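Local coordinates for DUF1893 domain-containing protein (Thermotoga maritima, PDB 1VK9) that is of unknown function but has a cytidine deaminase-like fold, carries an ADP-ribosyl modification and binds zinc, at residues 59-63 and 64-68. Numbering follows the deposited sequence.
With ZN (zinc ion), chain D.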
ATOM      1  N   ASP A  59     -11.055  -8.154  -3.922  1.00 32.50           N
ATOM      2  CA  ASP A  59     -11.392  -7.168  -4.927  1.00 30.44           C
ATOM      3  C   ASP A  59     -11.168  -5.747  -4.401  1.00 32.83           C
ATOM      4  O   ASP A  59     -10.691  -4.847  -5.135  1.00 36.62           O
ATOM      5  CB  ASP A  59     -12.809  -7.380  -5.446  1.00 27.16           C
ATOM      6  CG  ASP A  59     -13.327  -6.189  -6.138  1.00 27.74           C
ATOM      7  OD1 ASP A  59     -13.053  -6.017  -7.337  1.00 33.17           O
ATOM      8  OD2 ASP A  59     -13.978  -5.308  -5.551  1.00 36.29           O
ATOM      9  N   ASN A  60     -11.518  -5.542  -3.132  1.00 31.41           N
ATOM     10  CA  ASN A  60     -11.308  -4.245  -2.475  1.00 28.64           C
ATOM     11  C   ASN A  60     -11.180  -4.406  -0.960  1.00 28.81           C
ATOM     12  O   ASN A  60     -11.466  -5.471  -0.408  1.00 28.95           O
ATOM     13  CB  ASN A  60     -12.425  -3.260  -2.826  1.00 24.31           C
ATOM     14  CG  ASN A  60     -13.759  -3.613  -2.155  1.00 25.21           C
ATOM     15  OD1 ASN A  60     -13.960  -3.344  -0.979  1.00 23.55           O
ATOM     16  ND2 ASN A  60     -14.677  -4.207  -2.914  1.00 13.90           N
ATOM     17  N   LEU A  61     -10.769  -3.332  -0.300  1.00 28.30           N
ATOM     18  CA  LEU A  61     -10.487  -3.353   1.115  1.00 25.76           C
ATOM     19  C   LEU A  61     -11.216  -2.235   1.830  1.00 26.00           C
ATOM     20  O   LEU A  61     -10.689  -1.684   2.799  1.00 29.08           O
ATOM     21  CB  LEU A  61      -8.974  -3.204   1.330  1.00 27.15           C
ATOM     22  CG  LEU A  61      -8.095  -4.418   1.027  1.00 21.07           C
ATOM     23  CD1 LEU A  61      -6.644  -4.005   1.075  1.00 14.74           C
ATOM     24  CD2 LEU A  61      -8.374  -5.511   2.020  1.00 20.59           C
ATOM     25  N   GLU A  62     -12.416  -1.887   1.366  1.00 25.38           N
ATOM     26  CA  GLU A  62     -13.257  -0.917   2.085  1.00 28.67           C
ATOM     27  C   GLU A  62     -13.646  -1.415   3.479  1.00 31.68           C
ATOM     28  O   GLU A  62     -14.025  -2.580   3.646  1.00 30.27           O
ATOM     29  CB  GLU A  62     -14.530  -0.607   1.325  1.00 26.99           C
ATOM     30  CG  GLU A  62     -14.295   0.126   0.026  1.00 32.29           C
ATOM     31  CD  GLU A  62     -15.574   0.477  -0.712  1.00 43.52           C
ATOM     32  OE1 GLU A  62     -16.720   0.302  -0.149  1.00 20.45           O
ATOM     33  OE2 GLU A  62     -15.406   0.938  -1.872  1.00 50.08           O
ATOM     34  N   GLY A  63     -13.551  -0.536   4.480  1.00 32.39           N
ATOM     35  CA  GLY A  63     -13.801  -0.947   5.850  1.00 32.56           C
ATOM     36  C   GLY A  63     -12.533  -1.468   6.497  1.00 32.92           C
ATOM     37  O   GLY A  63     -12.526  -1.837   7.665  1.00 33.53           O
ATOM     38  N   SER A  64     -11.449  -1.503   5.736  1.00 32.62           N
ATOM     39  CA  SER A  64     -10.222  -2.062   6.254  1.00 33.46           C
ATOM     40  C   SER A  64      -9.112  -1.052   6.194  1.00 32.84           C
ATOM     41  O   SER A  64      -9.205  -0.064   5.467  1.00 33.40           O
ATOM     42  CB  SER A  64      -9.845  -3.304   5.464  1.00 33.75           C
ATOM     43  OG  SER A  64     -10.578  -4.403   5.960  1.00 41.74           O
ATOM     44  N   LEU A  65      -8.063  -1.287   6.974  1.00 31.03           N
ATOM     45  CA  LEU A  65      -6.846  -0.504   6.837  1.00 29.51           C
ATOM     46  C   LEU A  65      -5.688  -1.411   6.459  1.00 30.14           C
ATOM     47  O   LEU A  65      -5.699  -2.609   6.786  1.00 30.19           O
ATOM     48  CB  LEU A  65      -6.542   0.293   8.107  1.00 27.47           C
ATOM     49  CG  LEU A  65      -6.298  -0.478   9.382  1.00 24.52           C
ATOM     50  CD1 LEU A  65      -4.820  -0.670   9.582  1.00 37.11           C
ATOM     51  CD2 LEU A  65      -6.860   0.312  10.506  1.00 31.34           C
ATOM     52  N   VAL A  66      -4.705  -0.839   5.763  1.00 29.26           N
ATOM     53  CA  VAL A  66      -3.494  -1.561   5.389  1.00 28.01           C
ATOM     54  C   VAL A  66      -2.278  -0.938   6.048  1.00 30.14           C
ATOM     55  O   VAL A  66      -2.116   0.272   6.012  1.00 32.67           O
ATOM     56  CB  VAL A  66      -3.283  -1.542   3.862  1.00 28.55           C
ATOM     57  CG1 VAL A  66      -1.904  -2.107   3.488  1.00 19.45           C
ATOM     58  CG2 VAL A  66      -4.422  -2.277   3.156  1.00 19.17           C
ATOM     59  N   ILE A  67      -1.432  -1.768   6.651  1.00 32.26           N
ATOM     60  CA  ILE A  67      -0.108  -1.337   7.107  1.00 31.01           C
ATOM     61  C   ILE A  67       0.980  -1.951   6.235  1.00 32.26           C
ATOM     62  O   ILE A  67       0.958  -3.136   5.932  1.00 33.58           O
ATOM     63  CB  ILE A  67       0.130  -1.685   8.602  1.00 30.64           C
ATOM     64  CG1 ILE A  67      -0.961  -1.059   9.477  1.00 25.15           C
ATOM     65  CG2 ILE A  67       1.541  -1.214   9.044  1.00 23.25           C
ATOM     66  CD1 ILE A  67      -0.842  -1.420  10.933  1.00 30.81           C
ATOM     67  N   ASP A  68       1.940  -1.140   5.837  1.00 33.82           N
ATOM     68  CA  ASP A  68       2.996  -1.595   4.959  1.00 35.38           C
ATOM     69  C   ASP A  68       4.342  -1.006   5.404  1.00 36.53           C
ATOM     70  O   ASP A  68       4.422   0.151   5.805  1.00 37.54           O
ATOM     71  CB  ASP A  68       2.658  -1.199   3.519  1.00 35.98           C
ATOM     72  CG  ASP A  68       3.452  -1.978   2.498  1.00 38.48           C
ATOM     73  OD1 ASP A  68       4.361  -2.738   2.896  1.00 42.28           O
ATOM     74  OD2 ASP A  68       3.247  -1.893   1.276  1.00 29.70           O
TER
HETATM   75 ZN    ZN D 142     -17.840   0.760   1.155  1.00 62.14          ZN
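Ser64 N donates to the flat peptide carbonyl of Leu61, reaching Leu61 O at 3.0 Å from above the carbonyl plane (41° out of it). The Asn60 side-chain amide uses both its polar atoms: its ND2 donates nearly in plane to the anti lone pair of Asp59 OD2 (2.9 Å), while Asn60 OD1 accepts Glu62 N on an in-plane lone pair at 3.2 Å. The latter bond defines an Asx turn, which runs directly into a type II turn from Leu61 to Ser64; Gly63, with a positive phi of 88°, fills its third position. In the cytidine deaminase-like fold, these turns carry the loop after helix 49-57 into strand 65-68, which pairs antiparallel with strand 32-35 and parallel with strand 86-93. Leu61 has CG beside its backbone N (chi1 -75°), and its CD1 meets Val66 CG2 at 3.5 Å, the two side chains crossing nearly at right angles; Pro84 touches both. Glu62 starts out away from residues 64-68, and its chain, extended beyond CG, brings OE1 to 1.8 Å from the zinc ion. His8 and His10, apparently from the N-terminal expression tag, also bind that zinc, so the site may owe its metal to the construct.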